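Local coordinates for protein mannitol dehydrogenase (PDB 3TWO) that probably catalyses the zinc- and NADP(H)-dependent interconversion of cinnamyl alcohols and their aldehydes, at residues Phe91-Lys96 with Ile136-Tyr142; Phe185-Ser190 with Ala335-Tyr339; Val203-Asn209 with Val221-Asp227. All coordinates share one frame; numbering follows the deposited sequence.

Overall arrangement
Contact 1 lies in the GroES-like part of the chain, by the four-cysteine zinc, and contacts 2 and 3, on the other side of the chain's centre, both bind the NADPH. The centres of contacts 1 and 2 are about 27 Å apart and those of contacts 1 and 3 about 38 Å, whereas contacts 2 and 3 are about 14 Å apart and touch, Phe185 packing on Val205 and Phe224. Contact 1 closes before contact 2 opens, and contact 3 is nested inside the loop that contact 2 closes. Strands 135-139 and 338-342 belong to one mixed sheet, so contact 2 joins the Rossmann-type nucleotide-binding part to the sheet that also holds residues 136-139 of contact 1.

Contact 1: residues Phe91-Lys96 with Ile136-Tyr142; sequences FVNSCK and IVVDENY. With ZN (zinc ion), chain H.
Residues 91-96 lead, through Cys95, into the four-cysteine zinc site familiar from zinc-dependent alcohol dehydrogenases, and here Ser94 and Tyr142 join through their hydroxyls: Ser94 OG and Tyr142 OH are 2.6 Å apart in a short hydrogen bond. The tyrosine suits the place because its flat ring covers the backbone at Val92-Asn93 while its hydroxyl reaches Ser94. Its chi1 of -59° sets CG anti to the carbonyl carbon and turns one ring face to the 92-93 peptide. There Asn93 CA sits 3.7 Å from the centroid of the Tyr142 ring, only 9° off the normal, a clear CH-pi contact. At the ring edge Phe91 CD1 meets Tyr142 CD2 at 3.8 Å, the two side chains crossing at about a right angle, and Val92 lays CB against Val138 CG1.

Lys96 folds back, its chain bent at the last torsion, and NZ donates to Asn93 OD1 at 2.8 Å and to Ser94 O at 3.1 Å. The amine thus ties the turn together, while Asp139 OD2 stays 4.4 Å from Lys96 NZ, beyond a salt bridge, though the opposite charges may still attract weakly. Asp139 OD1 accepts from Asn141 N, an Asx turn, and also from Asn141 ND2 on its syn side. Cys95 SG, one residue past the serine, binds zinc at 2.4 Å, and Cys98, Cys101 and Cys109 complete the site. Strand 91-93 pairs with strand 113-114, strand 135-139 runs beside strand 31-40, and Ile296 of helix 296-308 packs on Phe91 and Tyr142.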
loop_
_atom_site.group_PDB
_atom_site.type_symbol
_atom_site.label_atom_id
_atom_site.label_comp_id
_atom_site.label_asym_id
_atom_site.label_seq_id
_atom_site.Cartn_x
_atom_site.Cartn_y
_atom_site.Cartn_z
ATOM N N PHE B 91 19.938 -14.927 -5.190
ATOM C CA PHE B 91 19.815 -15.449 -6.562
ATOM C C PHE B 91 21.175 -15.525 -7.245
ATOM O O PHE B 91 22.087 -14.788 -6.867
ATOM C CB PHE B 91 18.803 -14.662 -7.416
ATOM C CG PHE B 91 19.060 -13.182 -7.399
ATOM C CD1 PHE B 91 19.942 -12.610 -8.300
ATOM C CD2 PHE B 91 18.436 -12.366 -6.454
ATOM C CE1 PHE B 91 20.199 -11.233 -8.275
ATOM C CE2 PHE B 91 18.663 -11.005 -6.441
ATOM C CZ PHE B 91 19.563 -10.442 -7.356
ATOM N N VAL B 92 21.295 -16.419 -8.226
ATOM C CA VAL B 92 22.564 -16.730 -8.854
ATOM C C VAL B 92 22.550 -16.532 -10.371
ATOM O O VAL B 92 23.556 -16.803 -11.065
ATOM C CB VAL B 92 22.976 -18.203 -8.595
ATOM C CG1 VAL B 92 23.189 -18.429 -7.155
ATOM C CG2 VAL B 92 21.871 -19.204 -9.140
ATOM N N ASN B 93 21.436 -16.080 -10.901
ATOM C CA ASN B 93 21.314 -15.861 -12.364
ATOM C C ASN B 93 19.998 -15.162 -12.693
ATOM O O ASN B 93 19.102 -15.162 -11.828
ATOM C CB ASN B 93 21.381 -17.185 -13.125
ATOM C CG ASN B 93 22.212 -17.063 -14.404
ATOM O OD1 ASN B 93 22.371 -15.969 -14.927
ATOM N ND2 ASN B 93 22.838 -18.170 -14.839
ATOM N N SER B 94 19.915 -14.537 -13.893
ATOM C CA SER B 94 18.699 -13.915 -14.429
ATOM C C SER B 94 18.874 -13.731 -15.933
ATOM O O SER B 94 19.918 -14.079 -16.451
ATOM C CB SER B 94 18.371 -12.570 -13.738
ATOM O OG SER B 94 19.372 -11.580 -13.980
ATOM N N CYS B 95 17.891 -13.149 -16.629
ATOM C CA CYS B 95 17.882 -13.278 -18.110
ATOM C C CYS B 95 18.822 -12.224 -18.716
ATOM O O CYS B 95 19.353 -12.423 -19.797
ATOM C CB CYS B 95 16.468 -13.162 -18.737
ATOM S SG CYS B 95 15.924 -11.423 -18.944
ATOM N N LYS B 96 19.036 -11.136 -17.974
ATOM C CA LYS B 96 19.999 -10.093 -18.363
ATOM C C LYS B 96 19.476 -9.340 -19.595
ATOM O O LYS B 96 20.212 -8.604 -20.225
ATOM C CB LYS B 96 21.423 -10.649 -18.649
ATOM C CG LYS B 96 22.019 -11.669 -17.636
ATOM C CD LYS B 96 23.351 -12.247 -18.197
ATOM C CE LYS B 96 23.898 -13.457 -17.415
ATOM N NZ LYS B 96 22.828 -14.552 -17.283
ATOM N N ILE B 136 29.796 -23.704 -4.264
ATOM C CA ILE B 136 28.703 -23.253 -5.110
ATOM C C ILE B 136 29.351 -22.689 -6.380
ATOM O O ILE B 136 30.522 -22.178 -6.329
ATOM C CB ILE B 136 27.771 -22.218 -4.405
ATOM C CG1 ILE B 136 26.453 -22.072 -5.174
ATOM C CG2 ILE B 136 28.440 -20.853 -4.225
ATOM C CD1 ILE B 136 25.421 -21.243 -4.483
ATOM N N VAL B 137 28.651 -22.838 -7.513
ATOM C CA VAL B 137 29.147 -22.360 -8.825
ATOM C C VAL B 137 28.215 -21.237 -9.288
ATOM O O VAL B 137 27.031 -21.491 -9.480
ATOM C CB VAL B 137 29.183 -23.526 -9.912
ATOM C CG1 VAL B 137 29.753 -23.040 -11.249
ATOM C CG2 VAL B 137 29.999 -24.713 -9.409
ATOM N N VAL B 138 28.726 -20.013 -9.439
ATOM C CA VAL B 138 27.892 -18.850 -9.708
ATOM C C VAL B 138 28.424 -18.029 -10.893
ATOM O O VAL B 138 29.641 -17.777 -10.968
ATOM C CB VAL B 138 27.801 -17.933 -8.450
ATOM C CG1 VAL B 138 26.840 -16.782 -8.702
ATOM C CG2 VAL B 138 27.355 -18.726 -7.221
ATOM N N ASP B 139 27.517 -17.637 -11.818
ATOM C CA ASP B 139 27.847 -16.664 -12.891
ATOM C C ASP B 139 28.460 -15.393 -12.222
ATOM O O ASP B 139 27.921 -14.911 -11.206
ATOM C CB ASP B 139 26.596 -16.286 -13.681
ATOM C CG ASP B 139 26.891 -15.300 -14.832
ATOM O OD1 ASP B 139 27.185 -14.142 -14.544
ATOM O OD2 ASP B 139 26.844 -15.681 -16.030
ATOM N N GLU B 140 29.576 -14.905 -12.758
ATOM C CA GLU B 140 30.348 -13.820 -12.102
ATOM C C GLU B 140 29.604 -12.518 -11.832
ATOM O O GLU B 140 30.045 -11.739 -10.958
ATOM C CB GLU B 140 31.640 -13.480 -12.869
ATOM C CG GLU B 140 31.410 -13.188 -14.332
ATOM C CD GLU B 140 32.535 -12.406 -14.965
ATOM O OE1 GLU B 140 32.377 -12.021 -16.155
ATOM O OE2 GLU B 140 33.557 -12.166 -14.278
ATOM N N ASN B 141 28.509 -12.283 -12.566
ATOM C CA ASN B 141 27.686 -11.051 -12.412
ATOM C C ASN B 141 26.732 -11.056 -11.237
ATOM O O ASN B 141 26.004 -10.097 -11.047
ATOM C CB ASN B 141 26.940 -10.725 -13.700
ATOM C CG ASN B 141 27.905 -10.568 -14.851
ATOM O OD1 ASN B 141 28.522 -9.526 -15.012
ATOM N ND2 ASN B 141 28.120 -11.659 -15.609
ATOM N N TYR B 142 26.738 -12.171 -10.489
ATOM C CA TYR B 142 25.878 -12.410 -9.313
ATOM C C TYR B 142 26.735 -12.671 -8.070
ATOM O O TYR B 142 26.243 -13.160 -7.046
ATOM C CB TYR B 142 24.926 -13.599 -9.610
ATOM C CG TYR B 142 24.102 -13.257 -10.802
ATOM C CD1 TYR B 142 24.596 -13.480 -12.111
ATOM C CD2 TYR B 142 22.880 -12.572 -10.652
ATOM C CE1 TYR B 142 23.883 -13.086 -13.227
ATOM C CE2 TYR B 142 22.132 -12.186 -11.827
ATOM C CZ TYR B 142 22.648 -12.461 -13.081
ATOM O OH TYR B 142 21.950 -12.127 -14.224
HETATM ZN ZN ZN H . 15.628 -10.515 -16.772
#

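Contact 2: residues Phe185-Ser190 with Ala335-Tyr339; sequences FGGLGS and AKFRY. With NDP (NADPH dihydro-nicotinamide-adenine-dinucleotide phosphate), chain F.
The carbonyl oxygen Gly186 O accepts twice from Ser190, from the helix amide N at 3.0 Å and from the hydroxyl OG at the same distance, while the edge of the Phe337 ring lies against it with CD2 at 3.6 Å. Ser190 suits the place because its chi1 of 65° turns OG back to Gly186 O. Its CB, placed by the helix backbone, makes a separate contact with Phe337 CD2. The same phenylalanine also drives an edge into Phe185 in a T-shaped pair: CE2 of Phe337 stands over the middle of the Phe185 ring, the centroids are 5.0 Å apart and the planes meet at 75°.

The turn between strand 179-183 and helix 187-198 fits the glycine-rich GxGxxG loop of Rossmann-type folds, with Gly184, Gly186 and Gly189 as its glycines. Bare glycine backbone lets the cofactor come close, Gly186 CA lying 3.2 Å from NADPH O3B. At the start of the helix two amides grip the pyrophosphate: Gly187 N reaches NADPH O2A at 2.7 Å and Leu188 N reaches NADPH O1N, both nearly straight.

Arg338 adds a grip on the second phosphate. Its chain, bent at chi2, brings NH1 to NADPH O2N at 2.8 Å, with a weak second bond from NH2, and its guanidinium face passes over the Gly187 backbone. The positive charge probably offsets the phosphate charge, which the helix start may also help to stabilise. Leu188 CD1 touches Arg338 NH2 at 3.4 Å, and Arg338 NE makes a salt bridge with Glu65.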
loop_
_atom_site.group_PDB
_atom_site.type_symbol
_atom_site.label_atom_id
_atom_site.label_comp_id
_atom_site.label_asym_id
_atom_site.label_seq_id
_atom_site.Cartn_x
_atom_site.Cartn_y
_atom_site.Cartn_z
ATOM N N PHE B 185 12.107 -8.453 15.920
ATOM C CA PHE B 185 13.471 -8.081 16.283
ATOM C C PHE B 185 14.390 -9.286 16.181
ATOM O O PHE B 185 14.989 -9.701 17.177
ATOM C CB PHE B 185 13.492 -7.449 17.699
ATOM C CG PHE B 185 14.826 -6.866 18.125
ATOM C CD1 PHE B 185 15.604 -6.092 17.239
ATOM C CD2 PHE B 185 15.266 -7.013 19.461
ATOM C CE1 PHE B 185 16.836 -5.480 17.668
ATOM C CE2 PHE B 185 16.491 -6.452 19.881
ATOM C CZ PHE B 185 17.264 -5.649 18.969
ATOM N N GLY B 186 14.491 -9.833 14.965
ATOM C CA GLY B 186 15.239 -11.074 14.735
ATOM C C GLY B 186 16.439 -10.794 13.841
ATOM O O GLY B 186 17.150 -9.790 14.019
ATOM N N GLY B 187 16.680 -11.678 12.883
ATOM C CA GLY B 187 17.822 -11.471 11.935
ATOM C C GLY B 187 17.677 -10.224 11.087
ATOM O O GLY B 187 18.542 -9.341 11.132
ATOM N N LEU B 188 16.593 -10.117 10.315
ATOM C CA LEU B 188 16.369 -8.906 9.534
ATOM C C LEU B 188 16.163 -7.691 10.470
ATOM O O LEU B 188 16.761 -6.617 10.254
ATOM C CB LEU B 188 15.193 -9.065 8.556
ATOM C CG LEU B 188 15.581 -9.611 7.188
ATOM C CD1 LEU B 188 16.123 -11.058 7.287
ATOM C CD2 LEU B 188 14.300 -9.551 6.253
ATOM N N GLY B 189 15.371 -7.881 11.525
ATOM C CA GLY B 189 15.033 -6.781 12.419
ATOM C C GLY B 189 16.243 -6.062 12.977
ATOM O O GLY B 189 16.333 -4.838 12.940
ATOM N N SER B 190 17.163 -6.813 13.565
ATOM C CA SER B 190 18.379 -6.206 14.101
ATOM C C SER B 190 19.228 -5.513 13.012
ATOM O O SER B 190 19.834 -4.465 13.275
ATOM C CB SER B 190 19.225 -7.261 14.851
ATOM O OG SER B 190 19.677 -8.227 13.928
ATOM N N ALA B 335 15.324 -17.886 19.700
ATOM C CA ALA B 335 16.535 -17.542 18.949
ATOM C C ALA B 335 17.030 -16.180 19.424
ATOM O O ALA B 335 16.323 -15.495 20.193
ATOM C CB ALA B 335 16.274 -17.556 17.402
ATOM N N LYS B 336 18.239 -15.779 19.027
ATOM C CA LYS B 336 18.724 -14.467 19.435
ATOM C C LYS B 336 18.637 -13.565 18.185
ATOM O O LYS B 336 17.604 -12.846 17.980
ATOM C CB LYS B 336 20.144 -14.564 20.033
ATOM C CG LYS B 336 20.532 -13.319 20.901
ATOM C CD LYS B 336 22.080 -13.100 20.953
ATOM C CE LYS B 336 22.484 -11.737 21.543
ATOM N NZ LYS B 336 21.885 -11.597 22.923
ATOM N N PHE B 337 19.680 -13.595 17.350
ATOM C CA PHE B 337 19.629 -12.865 16.098
ATOM C C PHE B 337 19.909 -13.831 14.946
ATOM O O PHE B 337 19.022 -14.678 14.649
ATOM C CB PHE B 337 20.453 -11.559 16.155
ATOM C CG PHE B 337 19.988 -10.609 17.285
ATOM C CD1 PHE B 337 20.745 -10.450 18.474
ATOM C CD2 PHE B 337 18.784 -9.911 17.188
ATOM C CE1 PHE B 337 20.319 -9.572 19.486
ATOM C CE2 PHE B 337 18.356 -9.045 18.210
ATOM C CZ PHE B 337 19.148 -8.882 19.366
ATOM N N ARG B 338 21.089 -13.764 14.317
ATOM C CA ARG B 338 21.401 -14.699 13.225
ATOM C C ARG B 338 22.200 -15.872 13.745
ATOM O O ARG B 338 23.131 -15.672 14.564
ATOM C CB ARG B 338 22.150 -13.995 12.060
ATOM C CG ARG B 338 21.201 -13.482 10.956
ATOM C CD ARG B 338 20.832 -14.640 10.014
ATOM N NE ARG B 338 20.080 -14.230 8.836
ATOM C CZ ARG B 338 18.759 -14.056 8.793
ATOM N NH1 ARG B 338 18.032 -14.145 9.906
ATOM N NH2 ARG B 338 18.187 -13.710 7.645
ATOM N N TYR B 339 21.862 -17.075 13.259
ATOM C CA TYR B 339 22.773 -18.257 13.323
ATOM C C TYR B 339 23.622 -18.312 12.057
ATOM O O TYR B 339 23.129 -17.996 10.931
ATOM C CB TYR B 339 22.009 -19.587 13.443
ATOM C CG TYR B 339 21.301 -19.772 14.779
ATOM C CD1 TYR B 339 19.907 -19.568 14.891
ATOM C CD2 TYR B 339 22.016 -20.109 15.932
ATOM C CE1 TYR B 339 19.256 -19.744 16.121
ATOM C CE2 TYR B 339 21.386 -20.271 17.164
ATOM C CZ TYR B 339 20.022 -20.099 17.247
ATOM O OH TYR B 339 19.415 -20.244 18.456
HETATM P PA NDP F . 13.944 -14.577 12.254
HETATM O O1A NDP F . 13.044 -15.444 13.032
HETATM O O2A NDP F . 15.324 -13.996 12.743
HETATM O O5B NDP F . 13.301 -13.257 12.965
HETATM C C5B NDP F . 11.795 -13.061 13.111
HETATM C C4B NDP F . 11.558 -12.178 14.330
HETATM O O4B NDP F . 10.174 -11.657 14.495
HETATM C C3B NDP F . 11.907 -12.983 15.602
HETATM O O3B NDP F . 12.753 -12.121 16.455
HETATM C C2B NDP F . 10.514 -13.215 16.246
HETATM O O2B NDP F . 10.728 -13.261 17.669
HETATM C C1B NDP F . 9.777 -11.896 15.911
HETATM N N9A NDP F . 8.313 -12.060 15.758
HETATM C C8A NDP F . 7.693 -13.175 15.309
HETATM N N7A NDP F . 6.399 -12.901 15.264
HETATM C C5A NDP F . 6.203 -11.650 15.671
HETATM C C6A NDP F . 5.078 -10.860 15.819
HETATM N N6A NDP F . 3.802 -11.300 15.545
HETATM N N1A NDP F . 5.275 -9.628 16.276
HETATM C C2A NDP F . 6.462 -9.132 16.547
HETATM N N3A NDP F . 7.548 -9.852 16.402
HETATM C C4A NDP F . 7.426 -11.122 15.977
HETATM O O3 NDP F . 13.438 -14.074 10.846
HETATM P PN NDP F . 14.269 -13.359 9.783
HETATM O O1N NDP F . 14.673 -12.000 10.209
HETATM O O2N NDP F . 15.373 -14.214 9.107
HETATM O O5D NDP F . 13.193 -13.228 8.640
HETATM C C5D NDP F . 11.855 -12.635 9.007
HETATM C C4D NDP F . 10.832 -12.798 7.805
HETATM O O4D NDP F . 11.469 -12.053 6.749
HETATM C C3D NDP F . 10.619 -14.244 7.280
HETATM O O3D NDP F . 9.215 -14.403 6.937
HETATM C C2D NDP F . 11.564 -14.266 6.056
HETATM O O2D NDP F . 11.100 -15.160 5.105
HETATM C C1D NDP F . 11.357 -12.828 5.526
HETATM N N1N NDP F . 12.388 -12.378 4.530
HETATM C C2N NDP F . 11.947 -11.638 3.411
HETATM C C3N NDP F . 12.851 -11.194 2.459
HETATM C C7N NDP F . 12.348 -10.322 1.311
HETATM O O7N NDP F . 11.283 -9.690 1.413
HETATM N N7N NDP F . 13.241 -10.097 0.354
HETATM C C4N NDP F . 14.220 -11.524 2.595
HETATM C C5N NDP F . 14.687 -12.237 3.738
HETATM C C6N NDP F . 13.791 -12.674 4.691
HETATM P P2B NDP F . 10.023 -14.290 18.612
HETATM O O1X NDP F . 11.251 -14.911 19.504
HETATM O O2X NDP F . 8.929 -13.637 19.338
HETATM O O3X NDP F . 9.504 -15.489 17.706
#

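Contact 3: residues Val203-Asn209 with Val221-Asp227; sequences VSVFARN and VKHFYTD. With NDP (NADPH dihydro-nicotinamide-adenine-dinucleotide phosphate), chain F.
Nearly equal first torsions, -62° in Phe206 and -57° in Tyr225, set both rings anti to their carbonyl carbons, and the side chains lie side by side. Phe206 CE2 meets Tyr225 CD1 at 3.3 Å, with the ring planes turned 35° apart. On the face of Val205 and Phe224, Val205 CG2 touches Val221 CG2, from just before the strand, at 3.6 Å; Val205 CG1 and Ala207 CB, both compact, press on the Phe224 ring.

In the parallel ladder Val205 N donates to His223 O at 2.8 Å, Tyr225 N to Val205 O at 2.7 Å, and Ala207 N to Tyr225 O at 2.9 Å. Just past the strand Arg208 NE donates to NADPH O2X at 2.9 Å. Arg208 NH2 donates to NADPH O3X at 2.7 Å, and N7A of the adenine lies over a guanidinium face. This grip on the 2'-phosphate is consistent with use of NADP(H).

The strands, linked through helix 213-218 in a beta-alpha-beta unit, form one end of the parallel sheet: strand 223-225 is outermost, and strand 179-183 pairs with strand 202-206 on its other side. Val193 of helix 187-198 covers Val205 and Val221, while helix 213-218 packs on Phe224.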
loop_
_atom_site.group_PDB
_atom_site.type_symbol
_atom_site.label_atom_id
_atom_site.label_comp_id
_atom_site.label_asym_id
_atom_site.label_seq_id
_atom_site.Cartn_x
_atom_site.Cartn_y
_atom_site.Cartn_z
ATOM N N VAL B 203 14.715 5.269 16.594
ATOM C CA VAL B 203 14.246 3.926 16.287
ATOM C C VAL B 203 13.390 3.318 17.379
ATOM O O VAL B 203 13.764 3.330 18.563
ATOM C CB VAL B 203 15.454 3.011 15.976
ATOM C CG1 VAL B 203 15.006 1.578 15.599
ATOM C CG2 VAL B 203 16.251 3.648 14.836
ATOM N N SER B 204 12.234 2.785 16.998
ATOM C CA SER B 204 11.376 2.059 17.944
ATOM C C SER B 204 11.379 0.585 17.490
ATOM O O SER B 204 11.329 0.303 16.272
ATOM C CB SER B 204 9.936 2.600 17.920
ATOM O OG SER B 204 9.850 3.968 18.318
ATOM N N VAL B 205 11.409 -0.347 18.451
ATOM C CA VAL B 205 11.352 -1.754 18.089
ATOM C C VAL B 205 10.047 -2.391 18.624
ATOM O O VAL B 205 9.570 -2.071 19.743
ATOM C CB VAL B 205 12.620 -2.485 18.626
ATOM C CG1 VAL B 205 12.480 -3.991 18.574
ATOM C CG2 VAL B 205 13.816 -2.044 17.824
ATOM N N PHE B 206 9.475 -3.297 17.845
ATOM C CA PHE B 206 8.258 -4.004 18.322
ATOM C C PHE B 206 8.610 -5.450 18.317
ATOM O O PHE B 206 8.935 -5.970 17.251
ATOM C CB PHE B 206 7.050 -3.770 17.395
ATOM C CG PHE B 206 6.636 -2.316 17.309
ATOM C CD1 PHE B 206 7.294 -1.434 16.456
ATOM C CD2 PHE B 206 5.594 -1.837 18.075
ATOM C CE1 PHE B 206 6.879 -0.049 16.375
ATOM C CE2 PHE B 206 5.191 -0.486 18.028
ATOM C CZ PHE B 206 5.842 0.396 17.185
ATOM N N ALA B 207 8.574 -6.080 19.486
ATOM C CA ALA B 207 8.917 -7.524 19.635
ATOM C C ALA B 207 7.708 -8.179 20.356
ATOM O O ALA B 207 6.677 -7.507 20.487
ATOM C CB ALA B 207 10.257 -7.711 20.418
ATOM N N ARG B 208 7.810 -9.457 20.789
ATOM C CA ARG B 208 6.705 -10.094 21.499
ATOM C C ARG B 208 6.998 -10.238 23.004
ATOM O O ARG B 208 6.088 -10.543 23.796
ATOM C CB ARG B 208 6.308 -11.463 20.866
ATOM C CG ARG B 208 5.735 -11.311 19.422
ATOM C CD ARG B 208 5.129 -12.660 18.922
ATOM N NE ARG B 208 6.154 -13.690 18.676
ATOM C CZ ARG B 208 5.862 -14.856 18.118
ATOM N NH1 ARG B 208 4.593 -15.105 17.827
ATOM N NH2 ARG B 208 6.808 -15.789 17.869
ATOM N N ASN B 209 8.238 -9.968 23.424
ATOM C CA ASN B 209 8.494 -9.890 24.859
ATOM C C ASN B 209 9.738 -9.041 25.024
ATOM O O ASN B 209 10.243 -8.494 24.043
ATOM C CB ASN B 209 8.721 -11.314 25.391
ATOM C CG ASN B 209 9.721 -12.097 24.498
ATOM O OD1 ASN B 209 10.865 -11.704 24.392
ATOM N ND2 ASN B 209 9.268 -13.167 23.840
ATOM N N VAL B 221 18.369 1.966 20.263
ATOM C CA VAL B 221 16.915 2.032 20.130
ATOM C C VAL B 221 16.367 2.922 21.219
ATOM O O VAL B 221 16.845 2.859 22.382
ATOM C CB VAL B 221 16.310 0.635 20.240
ATOM C CG1 VAL B 221 14.801 0.700 20.350
ATOM C CG2 VAL B 221 16.712 -0.163 18.990
ATOM N N LYS B 222 15.409 3.772 20.849
ATOM C CA LYS B 222 14.889 4.730 21.803
ATOM C C LYS B 222 13.589 4.229 22.497
ATOM O O LYS B 222 13.345 4.558 23.651
ATOM C CB LYS B 222 14.739 6.121 21.161
ATOM C CG LYS B 222 15.763 7.280 21.788
ATOM C CD LYS B 222 17.343 7.115 21.485
ATOM C CE LYS B 222 17.998 8.387 20.819
ATOM N NZ LYS B 222 17.408 8.737 19.422
ATOM N N HIS B 223 12.778 3.430 21.801
ATOM C CA HIS B 223 11.572 2.855 22.420
ATOM C C HIS B 223 11.480 1.389 22.081
ATOM O O HIS B 223 11.783 0.972 20.942
ATOM C CB HIS B 223 10.265 3.528 21.969
ATOM C CG HIS B 223 10.247 5.015 22.136
ATOM N ND1 HIS B 223 10.548 5.879 21.102
ATOM C CD2 HIS B 223 9.968 5.792 23.206
ATOM C CE1 HIS B 223 10.465 7.123 21.528
ATOM N NE2 HIS B 223 10.101 7.097 22.797
ATOM N N PHE B 224 11.085 0.605 23.081
ATOM C CA PHE B 224 10.946 -0.818 22.902
ATOM C C PHE B 224 9.512 -1.154 23.260
ATOM O O PHE B 224 9.101 -0.865 24.350
ATOM C CB PHE B 224 11.889 -1.595 23.837
ATOM C CG PHE B 224 12.021 -3.042 23.468
ATOM C CD1 PHE B 224 13.027 -3.469 22.583
ATOM C CD2 PHE B 224 11.140 -3.977 23.967
ATOM C CE1 PHE B 224 13.147 -4.765 22.229
ATOM C CE2 PHE B 224 11.289 -5.320 23.591
ATOM C CZ PHE B 224 12.270 -5.704 22.719
ATOM N N TYR B 225 8.762 -1.776 22.352
ATOM C CA TYR B 225 7.388 -2.198 22.681
ATOM C C TYR B 225 7.203 -3.696 22.549
ATOM O O TYR B 225 7.901 -4.350 21.747
ATOM C CB TYR B 225 6.438 -1.521 21.732
ATOM C CG TYR B 225 6.557 -0.006 21.752
ATOM C CD1 TYR B 225 6.987 0.686 20.585
ATOM C CD2 TYR B 225 6.269 0.735 22.919
ATOM C CE1 TYR B 225 7.090 2.051 20.572
ATOM C CE2 TYR B 225 6.345 2.131 22.914
ATOM C CZ TYR B 225 6.743 2.771 21.711
ATOM O OH TYR B 225 6.873 4.114 21.631
ATOM N N THR B 226 6.297 -4.252 23.349
ATOM C CA THR B 226 5.950 -5.679 23.199
ATOM C C THR B 226 4.552 -5.826 22.545
ATOM O O THR B 226 4.034 -6.932 22.403
ATOM C CB THR B 226 6.001 -6.421 24.549
ATOM O OG1 THR B 226 5.202 -5.713 25.497
ATOM C CG2 THR B 226 7.470 -6.531 25.086
ATOM N N ASP B 227 3.961 -4.717 22.121
ATOM C CA ASP B 227 2.681 -4.780 21.450
ATOM C C ASP B 227 2.569 -3.476 20.731
ATOM O O ASP B 227 2.885 -2.418 21.321
ATOM C CB ASP B 227 1.565 -4.837 22.475
ATOM C CG ASP B 227 0.204 -5.198 21.865
ATOM O OD1 ASP B 227 -0.330 -4.470 21.037
ATOM O OD2 ASP B 227 -0.347 -6.226 22.260
HETATM P PA NDP F . 13.944 -14.577 12.254
HETATM O O1A NDP F . 13.044 -15.444 13.032
HETATM O O2A NDP F . 15.324 -13.996 12.743
HETATM O O5B NDP F . 13.301 -13.257 12.965
HETATM C C5B NDP F . 11.795 -13.061 13.111
HETATM C C4B NDP F . 11.558 -12.178 14.330
HETATM O O4B NDP F . 10.174 -11.657 14.495
HETATM C C3B NDP F . 11.907 -12.983 15.602
HETATM O O3B NDP F . 12.753 -12.121 16.455
HETATM C C2B NDP F . 10.514 -13.215 16.246
HETATM O O2B NDP F . 10.728 -13.261 17.669
HETATM C C1B NDP F . 9.777 -11.896 15.911
HETATM N N9A NDP F . 8.313 -12.060 15.758
HETATM C C8A NDP F . 7.693 -13.175 15.309
HETATM N N7A NDP F . 6.399 -12.901 15.264
HETATM C C5A NDP F . 6.203 -11.650 15.671
HETATM C C6A NDP F . 5.078 -10.860 15.819
HETATM N N6A NDP F . 3.802 -11.300 15.545
HETATM N N1A NDP F . 5.275 -9.628 16.276
HETATM C C2A NDP F . 6.462 -9.132 16.547
HETATM N N3A NDP F . 7.548 -9.852 16.402
HETATM C C4A NDP F . 7.426 -11.122 15.977
HETATM O O3 NDP F . 13.438 -14.074 10.846
HETATM P PN NDP F . 14.269 -13.359 9.783
HETATM O O1N NDP F . 14.673 -12.000 10.209
HETATM O O2N NDP F . 15.373 -14.214 9.107
HETATM O O5D NDP F . 13.193 -13.228 8.640
HETATM C C5D NDP F . 11.855 -12.635 9.007
HETATM C C4D NDP F . 10.832 -12.798 7.805
HETATM O O4D NDP F . 11.469 -12.053 6.749
HETATM C C3D NDP F . 10.619 -14.244 7.280
HETATM O O3D NDP F . 9.215 -14.403 6.937
HETATM C C2D NDP F . 11.564 -14.266 6.056
HETATM O O2D NDP F . 11.100 -15.160 5.105
HETATM C C1D NDP F . 11.357 -12.828 5.526
HETATM N N1N NDP F . 12.388 -12.378 4.530
HETATM C C2N NDP F . 11.947 -11.638 3.411
HETATM C C3N NDP F . 12.851 -11.194 2.459
HETATM C C7N NDP F . 12.348 -10.322 1.311
HETATM O O7N NDP F . 11.283 -9.690 1.413
HETATM N N7N NDP F . 13.241 -10.097 0.354
HETATM C C4N NDP F . 14.220 -11.524 2.595
HETATM C C5N NDP F . 14.687 -12.237 3.738
HETATM C C6N NDP F . 13.791 -12.674 4.691
HETATM P P2B NDP F . 10.023 -14.290 18.612
HETATM O O1X NDP F . 11.251 -14.911 19.504
HETATM O O2X NDP F . 8.929 -13.637 19.338
HETATM O O3X NDP F . 9.504 -15.489 17.706
#